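Local coordinates for protein beta-lactamase (Klebsiella pneumoniae, PDB 6KBY) that probably hydrolyses beta-lactam antibiotics to substituted beta-amino acids, as a class C beta-lactamase, and is captured here in complex with AMP, at residues 97-102 against 165-170; 31-36 against 53-58; 20-25 against 360-365. All blocks are in the same frame, centred on the assembly; numbering follows the deposited sequence.

Interaction 1. Residues 97-102 against 165-170; sequences SHYVPE and GMIAAK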
loop_
_atom_site.group_PDB
_atom_site.type_symbol
_atom_site.label_atom_id
_atom_site.label_comp_id
_atom_site.label_asym_id
_atom_site.label_seq_id
_atom_site.Cartn_x
_atom_site.Cartn_y
_atom_site.Cartn_z
ATOM N N SER A 97 -6.179 -2.577 23.612
ATOM C CA SER A 97 -5.868 -2.061 24.941
ATOM C C SER A 97 -4.859 -2.936 25.674
ATOM O O SER A 97 -4.186 -2.449 26.588
ATOM C CB SER A 97 -7.133 -1.854 25.772
ATOM O OG SER A 97 -7.704 -3.094 26.101
ATOM N N HIS A 98 -4.719 -4.204 25.285
ATOM C CA HIS A 98 -3.633 -5.007 25.830
ATOM C C HIS A 98 -2.283 -4.347 25.577
ATOM O O HIS A 98 -1.409 -4.345 26.453
ATOM C CB HIS A 98 -3.662 -6.410 25.226
ATOM C CG HIS A 98 -2.541 -7.284 25.692
ATOM N ND1 HIS A 98 -2.533 -7.881 26.934
ATOM C CD2 HIS A 98 -1.386 -7.654 25.089
ATOM C CE1 HIS A 98 -1.424 -8.584 27.076
ATOM N NE2 HIS A 98 -0.710 -8.462 25.971
ATOM N N TYR A 99 -2.097 -3.778 24.383
ATOM C CA TYR A 99 -0.830 -3.160 24.010
ATOM C C TYR A 99 -0.774 -1.663 24.262
ATOM O O TYR A 99 0.327 -1.104 24.315
ATOM C CB TYR A 99 -0.511 -3.429 22.534
ATOM C CG TYR A 99 -0.266 -4.887 22.271
ATOM C CD1 TYR A 99 0.886 -5.505 22.735
ATOM C CD2 TYR A 99 -1.195 -5.658 21.584
ATOM C CE1 TYR A 99 1.110 -6.843 22.521
ATOM C CE2 TYR A 99 -0.975 -7.000 21.361
ATOM C CZ TYR A 99 0.176 -7.585 21.834
ATOM O OH TYR A 99 0.391 -8.921 21.617
ATOM N N VAL A 100 -1.918 -1.001 24.387
ATOM C CA VAL A 100 -1.976 0.437 24.622
ATOM C C VAL A 100 -2.694 0.628 25.952
ATOM O O VAL A 100 -3.913 0.846 25.972
ATOM C CB VAL A 100 -2.689 1.164 23.470
ATOM C CG1 VAL A 100 -2.566 2.675 23.635
ATOM C CG2 VAL A 100 -2.134 0.710 22.118
ATOM N N PRO A 101 -1.983 0.535 27.081
ATOM C CA PRO A 101 -2.668 0.464 28.384
ATOM C C PRO A 101 -3.512 1.677 28.725
ATOM O O PRO A 101 -4.471 1.541 29.499
ATOM C CB PRO A 101 -1.518 0.270 29.383
ATOM C CG PRO A 101 -0.380 -0.263 28.562
ATOM C CD PRO A 101 -0.526 0.373 27.211
ATOM N N GLU A 102 -3.199 2.852 28.175
ATOM C CA GLU A 102 -4.042 4.025 28.383
ATOM C C GLU A 102 -5.473 3.789 27.921
ATOM O O GLU A 102 -6.395 4.435 28.433
ATOM C CB GLU A 102 -3.467 5.227 27.632
ATOM C CG GLU A 102 -1.993 5.482 27.848
ATOM C CD GLU A 102 -1.138 4.946 26.712
ATOM O OE1 GLU A 102 -0.920 3.710 26.656
ATOM O OE2 GLU A 102 -0.691 5.747 25.849
ATOM N N GLY A 165 0.355 0.290 13.060
ATOM C CA GLY A 165 1.776 0.591 12.992
ATOM C C GLY A 165 2.337 1.062 14.318
ATOM O O GLY A 165 3.462 0.715 14.689
ATOM N N MET A 166 1.567 1.867 15.046
ATOM C CA MET A 166 2.000 2.348 16.353
ATOM C C MET A 166 2.248 1.186 17.307
ATOM O O MET A 166 3.267 1.146 18.010
ATOM C CB MET A 166 0.928 3.285 16.905
ATOM C CG MET A 166 1.245 3.947 18.233
ATOM S SD MET A 166 -0.206 4.803 18.883
ATOM C CE MET A 166 -1.049 3.445 19.680
ATOM N N ILE A 167 1.317 0.232 17.346
ATOM C CA ILE A 167 1.454 -0.929 18.218
ATOM C C ILE A 167 2.641 -1.777 17.794
ATOM O O ILE A 167 3.423 -2.247 18.630
ATOM C CB ILE A 167 0.141 -1.732 18.212
ATOM C CG1 ILE A 167 -0.945 -0.975 18.975
ATOM C CG2 ILE A 167 0.343 -3.118 18.803
ATOM C CD1 ILE A 167 -2.342 -1.524 18.739
ATOM N N ALA A 168 2.795 -1.992 16.487
ATOM C CA ALA A 168 3.910 -2.790 15.995
ATOM C C ALA A 168 5.241 -2.173 16.403
ATOM O O ALA A 168 6.131 -2.868 16.905
ATOM C CB ALA A 168 3.822 -2.912 14.479
ATOM N N ALA A 169 5.396 -0.865 16.191
ATOM C CA ALA A 169 6.660 -0.216 16.524
ATOM C C ALA A 169 6.936 -0.290 18.019
ATOM O O ALA A 169 8.050 -0.624 18.440
ATOM C CB ALA A 169 6.650 1.235 16.048
ATOM N N LYS A 170 5.925 0.002 18.839
ATOM C CA LYS A 170 6.118 -0.051 20.284
ATOM C C LYS A 170 6.551 -1.442 20.726
ATOM O O LYS A 170 7.420 -1.582 21.598
ATOM C CB LYS A 170 4.837 0.373 21.000
ATOM C CG LYS A 170 4.930 0.378 22.519
ATOM C CD LYS A 170 5.805 1.520 23.008
ATOM C CE LYS A 170 5.840 1.584 24.525
ATOM N NZ LYS A 170 6.636 2.751 24.994
#
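Within the helical domain of the class C beta-lactamase fold, Tyr99 and Val100 pack against Met166 and Ile167 of helix 158-171. Tyr99 and Val100 belong to the short helical turn around 96-99 and the chain that follows it, and the segments come closest at Tyr99 and Ile167, whose CA atoms lie 6.6 Å apart. The contact is a worked example of a helix held to a turn of chain by apolar side chains alone.

Ile167 serves both partners with different branches. Its chi1 of -72° sets CG2 anti to the backbone N, and this methyl meets Tyr99 at the root of the side chain, 3.8 Å from Tyr99 CB. The same Ile167 CG2 is 3.9 Å from Tyr99 CG, coming in obliquely to the ring. The other branch turns to Val100, with Ile167 CG1 lying 3.8 Å from Val100 CG2. That single valine methyl also receives Met166, whose CE stops 3.8 Å from Val100 CG2. Met166 runs out extended and then bends at its last torsion (chi3 84°), which swings the terminal methyl in beside the valine. In each of these pairs the side chains cross at about a right angle.

Past CB the Tyr99 ring runs on to Ser91, whose backbone N is hydrogen-bonded to the hydroxyl, while His98 CD2 lies over the centre of one ring face, 3.5 Å above the plane. Val100 also touches Met138 of helix 134-143, and on helix 158-171 Ala168 rests on Leu80 and Ala81 of helix 72-86.

No hydrogen bond or charge pair spans the two segments; the contact therefore depends on the fit of aliphatic groups and the root of the tyrosine ring, with the tyrosine's polar end satisfied elsewhere.

Interaction 2. Residues 31-36 against 53-58; sequences NIPGMS and AAKQPQ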
loop_
_atom_site.group_PDB
_atom_site.type_symbol
_atom_site.label_atom_id
_atom_site.label_comp_id
_atom_site.label_asym_id
_atom_site.label_seq_id
_atom_site.Cartn_x
_atom_site.Cartn_y
_atom_site.Cartn_z
ATOM N N ASN A 31 -4.195 14.403 -18.122
ATOM C CA ASN A 31 -3.232 15.469 -17.848
ATOM C C ASN A 31 -2.321 15.129 -16.670
ATOM O O ASN A 31 -2.075 15.952 -15.782
ATOM C CB ASN A 31 -3.916 16.822 -17.668
ATOM C CG ASN A 31 -2.966 17.968 -17.876
ATOM O OD1 ASN A 31 -2.077 17.898 -18.724
ATOM N ND2 ASN A 31 -3.142 19.034 -17.105
ATOM N N ILE A 32 -1.819 13.898 -16.663
ATOM C CA ILE A 32 -0.870 13.444 -15.651
ATOM C C ILE A 32 0.519 13.882 -16.087
ATOM O O ILE A 32 0.970 13.472 -17.165
ATOM C CB ILE A 32 -0.899 11.914 -15.532
ATOM C CG1 ILE A 32 -2.285 11.425 -15.105
ATOM C CG2 ILE A 32 0.183 11.435 -14.578
ATOM C CD1 ILE A 32 -2.504 9.949 -15.371
ATOM N N PRO A 33 1.244 14.683 -15.301
ATOM C CA PRO A 33 2.539 15.179 -15.799
ATOM C C PRO A 33 3.601 14.107 -15.937
ATOM O O PRO A 33 4.353 14.123 -16.920
ATOM C CB PRO A 33 2.929 16.253 -14.774
ATOM C CG PRO A 33 1.629 16.678 -14.173
ATOM C CD PRO A 33 0.809 15.414 -14.096
ATOM N N GLY A 34 3.690 13.187 -14.984
ATOM C CA GLY A 34 4.771 12.214 -14.975
ATOM C C GLY A 34 4.332 10.890 -14.393
ATOM O O GLY A 34 3.506 10.835 -13.477
ATOM N N MET A 35 4.899 9.811 -14.933
ATOM C CA MET A 35 4.646 8.479 -14.404
ATOM C C MET A 35 5.908 7.643 -14.469
ATOM O O MET A 35 6.797 7.878 -15.290
ATOM C CB MET A 35 3.550 7.729 -15.169
ATOM C CG MET A 35 2.172 8.312 -14.981
ATOM S SD MET A 35 0.811 7.306 -15.601
ATOM C CE MET A 35 0.834 5.908 -14.479
ATOM N N SER A 36 5.959 6.634 -13.607
ATOM C CA SER A 36 6.883 5.530 -13.786
ATOM C C SER A 36 6.101 4.242 -13.608
ATOM O O SER A 36 5.284 4.124 -12.683
ATOM C CB SER A 36 8.062 5.596 -12.816
ATOM O OG SER A 36 8.960 4.534 -13.069
ATOM N N ALA A 53 8.535 15.051 -13.585
ATOM C CA ALA A 53 8.395 15.061 -12.135
ATOM C C ALA A 53 7.960 16.429 -11.626
ATOM O O ALA A 53 7.298 16.523 -10.588
ATOM C CB ALA A 53 9.729 14.679 -11.502
ATOM N N ALA A 54 8.327 17.496 -12.336
ATOM C CA ALA A 54 7.943 18.852 -11.973
ATOM C C ALA A 54 7.817 19.668 -13.249
ATOM O O ALA A 54 8.574 19.459 -14.199
ATOM C CB ALA A 54 8.989 19.497 -11.056
ATOM N N LYS A 55 6.859 20.593 -13.264
ATOM C CA LYS A 55 6.628 21.417 -14.446
ATOM C C LYS A 55 7.503 22.664 -14.483
ATOM O O LYS A 55 7.993 23.045 -15.552
ATOM C CB LYS A 55 5.165 21.849 -14.504
ATOM C CG LYS A 55 4.184 20.712 -14.653
ATOM C CD LYS A 55 2.774 21.247 -14.791
ATOM C CE LYS A 55 1.762 20.123 -14.792
ATOM N NZ LYS A 55 0.374 20.623 -14.993
ATOM N N GLN A 56 7.699 23.313 -13.342
ATOM C CA GLN A 56 8.351 24.614 -13.319
ATOM C C GLN A 56 9.160 24.812 -12.040
ATOM O O GLN A 56 8.586 24.974 -10.964
ATOM C CB GLN A 56 7.307 25.724 -13.458
ATOM C CG GLN A 56 7.893 27.103 -13.701
ATOM C CD GLN A 56 9.012 27.088 -14.723
ATOM O OE1 GLN A 56 8.866 26.539 -15.816
ATOM N NE2 GLN A 56 10.143 27.688 -14.369
ATOM N N PRO A 57 10.498 24.777 -12.146
ATOM C CA PRO A 57 11.284 24.452 -13.343
ATOM C C PRO A 57 11.106 22.995 -13.769
ATOM O O PRO A 57 10.894 22.122 -12.927
ATOM C CB PRO A 57 12.729 24.681 -12.886
ATOM C CG PRO A 57 12.619 25.616 -11.735
ATOM C CD PRO A 57 11.360 25.216 -11.036
ATOM N N GLN A 58 11.193 22.749 -15.071
ATOM C CA GLN A 58 10.895 21.432 -15.614
ATOM C C GLN A 58 11.942 20.416 -15.173
ATOM O O GLN A 58 13.147 20.677 -15.241
ATOM C CB GLN A 58 10.855 21.521 -17.138
ATOM C CG GLN A 58 10.412 20.258 -17.826
ATOM C CD GLN A 58 10.135 20.470 -19.299
ATOM O OE1 GLN A 58 9.243 21.235 -19.670
ATOM N NE2 GLN A 58 10.900 19.798 -20.148
HETATM O O HOH W 1 -1.228 18.398 -14.293
#
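The chain leaves helix 11-30 at Asn31 and, by way of Pro33, enters strand 34-41; across from it lies Lys55, beside the short strand at Ala54. At Asn31 the backbone turns to positive phi (55°) in a Schellman motif that ends the helix. On the other side the chain turns a corner at Ala53, and Ala53 and Ala54 both face Gln59, a classic beta bulge. No hydrogen bond joins the two segments directly.

Strands 54-55 and 58-60 make a small antiparallel hairpin, with a cis peptide before Pro57 in the connection; it is separate from the large sheet to which strand 34-41 belongs. The contact thus links this hairpin to the exit of the N-terminal helix, at the protein surface.

Lys55 makes the side-chain contact. Its aliphatic chain is extended beyond CG and passes at a slant to the proline ring, with Lys55 CE 3.5 Å from Pro33 CG. Farther along, the ammonium group donates to a water, 2.8 Å from Lys55 NZ, and that water in turn donates to the backbone, 3.0 Å from Asn31 O. The carbonyl just past the helix end is therefore reached by the lysine through a single solvent molecule. Tyr209 of strand 208-209 also receives Lys55: its hydroxyl is hydrogen-bonded to the lysine backbone N, its ring makes a cation-pi contact, and Pro33 packs on the same tyrosine.

Interaction 3. Residues 20-25 against 360-365; sequences DDLIQP and YKILSS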
loop_
_atom_site.group_PDB
_atom_site.type_symbol
_atom_site.label_atom_id
_atom_site.label_comp_id
_atom_site.label_asym_id
_atom_site.label_seq_id
_atom_site.Cartn_x
_atom_site.Cartn_y
_atom_site.Cartn_z
ATOM N N ASP A 20 3.730 1.460 -23.147
ATOM C CA ASP A 20 3.676 2.767 -23.805
ATOM C C ASP A 20 2.290 3.042 -24.374
ATOM O O ASP A 20 1.752 4.146 -24.238
ATOM C CB ASP A 20 4.671 2.815 -24.970
ATOM C CG ASP A 20 6.119 2.959 -24.546
ATOM O OD1 ASP A 20 6.419 3.151 -23.353
ATOM O OD2 ASP A 20 6.978 2.905 -25.460
ATOM N N ASP A 21 1.709 2.044 -25.048
ATOM C CA ASP A 21 0.439 2.233 -25.738
ATOM C C ASP A 21 -0.714 2.495 -24.787
ATOM O O ASP A 21 -1.721 3.074 -25.206
ATOM C CB ASP A 21 0.116 1.027 -26.619
ATOM C CG ASP A 21 0.980 0.960 -27.870
ATOM O OD1 ASP A 21 1.783 1.888 -28.106
ATOM O OD2 ASP A 21 0.854 -0.035 -28.615
ATOM N N LEU A 22 -0.605 2.056 -23.530
ATOM C CA LEU A 22 -1.619 2.356 -22.527
ATOM C C LEU A 22 -1.297 3.616 -21.733
ATOM O O LEU A 22 -2.203 4.395 -21.415
ATOM C CB LEU A 22 -1.777 1.175 -21.566
ATOM C CG LEU A 22 -2.370 -0.070 -22.219
ATOM C CD1 LEU A 22 -2.137 -1.303 -21.361
ATOM C CD2 LEU A 22 -3.853 0.119 -22.469
ATOM N N ILE A 23 -0.026 3.831 -21.399
ATOM C CA ILE A 23 0.338 4.931 -20.509
ATOM C C ILE A 23 0.290 6.273 -21.224
ATOM O O ILE A 23 -0.137 7.272 -20.637
ATOM C CB ILE A 23 1.709 4.663 -19.864
ATOM C CG1 ILE A 23 1.623 3.451 -18.929
ATOM C CG2 ILE A 23 2.225 5.899 -19.127
ATOM C CD1 ILE A 23 0.698 3.648 -17.727
ATOM N N GLN A 24 0.744 6.347 -22.476
ATOM C CA GLN A 24 0.732 7.644 -23.153
ATOM C C GLN A 24 -0.671 8.216 -23.291
ATOM O O GLN A 24 -0.874 9.388 -22.926
ATOM C CB GLN A 24 1.524 7.595 -24.461
ATOM C CG GLN A 24 3.005 7.418 -24.232
ATOM C CD GLN A 24 3.784 7.448 -25.522
ATOM O OE1 GLN A 24 3.291 7.012 -26.563
ATOM N NE2 GLN A 24 4.997 7.984 -25.471
ATOM N N PRO A 25 -1.671 7.478 -23.777
ATOM C CA PRO A 25 -3.026 8.052 -23.799
ATOM C C PRO A 25 -3.579 8.326 -22.412
ATOM O O PRO A 25 -4.277 9.330 -22.216
ATOM C CB PRO A 25 -3.843 7.000 -24.568
ATOM C CG PRO A 25 -2.816 6.221 -25.357
ATOM C CD PRO A 25 -1.622 6.168 -24.454
ATOM N N TYR A 360 -4.466 -4.393 -15.284
ATOM C CA TYR A 360 -5.036 -5.654 -15.743
ATOM C C TYR A 360 -4.640 -5.937 -17.188
ATOM O O TYR A 360 -4.247 -7.061 -17.526
ATOM C CB TYR A 360 -6.558 -5.595 -15.583
ATOM C CG TYR A 360 -7.271 -6.818 -16.102
ATOM C CD1 TYR A 360 -7.401 -7.959 -15.323
ATOM C CD2 TYR A 360 -7.817 -6.833 -17.374
ATOM C CE1 TYR A 360 -8.061 -9.087 -15.808
ATOM C CE2 TYR A 360 -8.469 -7.946 -17.863
ATOM C CZ TYR A 360 -8.588 -9.065 -17.081
ATOM O OH TYR A 360 -9.242 -10.169 -17.583
ATOM N N LYS A 361 -4.726 -4.924 -18.053
ATOM C CA LYS A 361 -4.343 -5.121 -19.446
ATOM C C LYS A 361 -2.866 -5.463 -19.568
ATOM O O LYS A 361 -2.486 -6.331 -20.364
ATOM C CB LYS A 361 -4.684 -3.878 -20.258
ATOM C CG LYS A 361 -6.174 -3.668 -20.447
ATOM C CD LYS A 361 -6.422 -2.329 -21.111
ATOM C CE LYS A 361 -7.888 -2.093 -21.407
ATOM N NZ LYS A 361 -8.115 -0.705 -21.902
ATOM N N ILE A 362 -2.010 -4.788 -18.806
ATOM C CA ILE A 362 -0.580 -5.062 -18.890
ATOM C C ILE A 362 -0.270 -6.477 -18.417
ATOM O O ILE A 362 0.387 -7.252 -19.123
ATOM C CB ILE A 362 0.232 -4.002 -18.128
ATOM C CG1 ILE A 362 0.114 -2.652 -18.831
ATOM C CG2 ILE A 362 1.695 -4.425 -18.039
ATOM C CD1 ILE A 362 0.665 -1.495 -18.029
ATOM N N LEU A 363 -0.728 -6.841 -17.218
ATOM C CA LEU A 363 -0.394 -8.174 -16.728
ATOM C C LEU A 363 -0.996 -9.262 -17.614
ATOM O O LEU A 363 -0.366 -10.299 -17.850
ATOM C CB LEU A 363 -0.797 -8.337 -15.263
ATOM C CG LEU A 363 -0.027 -7.490 -14.235
ATOM C CD1 LEU A 363 -0.327 -7.962 -12.821
ATOM C CD2 LEU A 363 1.476 -7.481 -14.488
ATOM N N SER A 364 -2.197 -9.037 -18.144
ATOM C CA SER A 364 -2.806 -10.046 -19.004
ATOM C C SER A 364 -2.014 -10.267 -20.288
ATOM O O SER A 364 -2.121 -11.341 -20.893
ATOM C CB SER A 364 -4.259 -9.676 -19.308
ATOM O OG SER A 364 -5.031 -9.637 -18.117
ATOM N N SER A 365 -1.210 -9.289 -20.713
ATOM C CA SER A 365 -0.420 -9.404 -21.932
ATOM C C SER A 365 0.841 -10.244 -21.760
ATOM O O SER A 365 1.495 -10.550 -22.766
ATOM C CB SER A 365 -0.019 -8.008 -22.424
ATOM O OG SER A 365 1.089 -7.494 -21.692
#
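Leu22 of the N-terminal helix 11-30 meets Lys361 and Ile362 of the C-terminal helix 352-364. In the serine beta-lactamase fold these two helices pack side by side against one face of the central antiparallel sheet, bringing the first and last helices together.

The apolar contacts divide between the two leucine methyls. With chi1 at -67°, Leu22 CG stands beside the backbone N, opposite the carbonyl carbon, and the methyls fall on Lys361 and Ile362. Leu22 CD1 lies 3.6 Å from Ile362 CG1, the two side chains running antiparallel alongside each other, and it also sits 3.8 Å from Lys361 CB. The other methyl meets the lysine's extended aliphatic chain at a slant, Leu22 CD2 being 3.8 Å from Lys361 CD. Leu22 also touches Val358, while Ile362 reaches Val19 and, on the sheet, Ile342.

Hydrogen bonds do not cross between the helices; those of the serine side chains stay within 360-365. Ser364 OG donates to Tyr360 O at 2.8 Å, from the opposite face of that carbonyl's plane to Ser364 N, and stands over the centre of the Tyr360 ring. One residue on, Ser365 OG donates to Ile362 O at 2.7 Å, in the carbonyl plane and on a lone pair.

Interactions 2 and 3 are neighbours, with centres about 20 Å apart: helix 11-30 and strand 34-41 follow each other in the chain, and the contacts touch where Met35 CE of interaction 2 lies 4.0 Å from Ile23 CD1 of interaction 3. Interaction 1 stands on the far side of the chain's centre, its own centre about 40 Å from that of interaction 2 and 42 Å from that of interaction 3. Along the chain, interaction 3 encloses both others. None lies at the AMP site, where Ser71 is bound covalently. Interaction 1 is nonetheless tied to it by structure: helix 158-171 starts at Asn158, a pocket residue, and helix 72-86, against which Ala168 packs, carries Lys74, also of the AMP pocket.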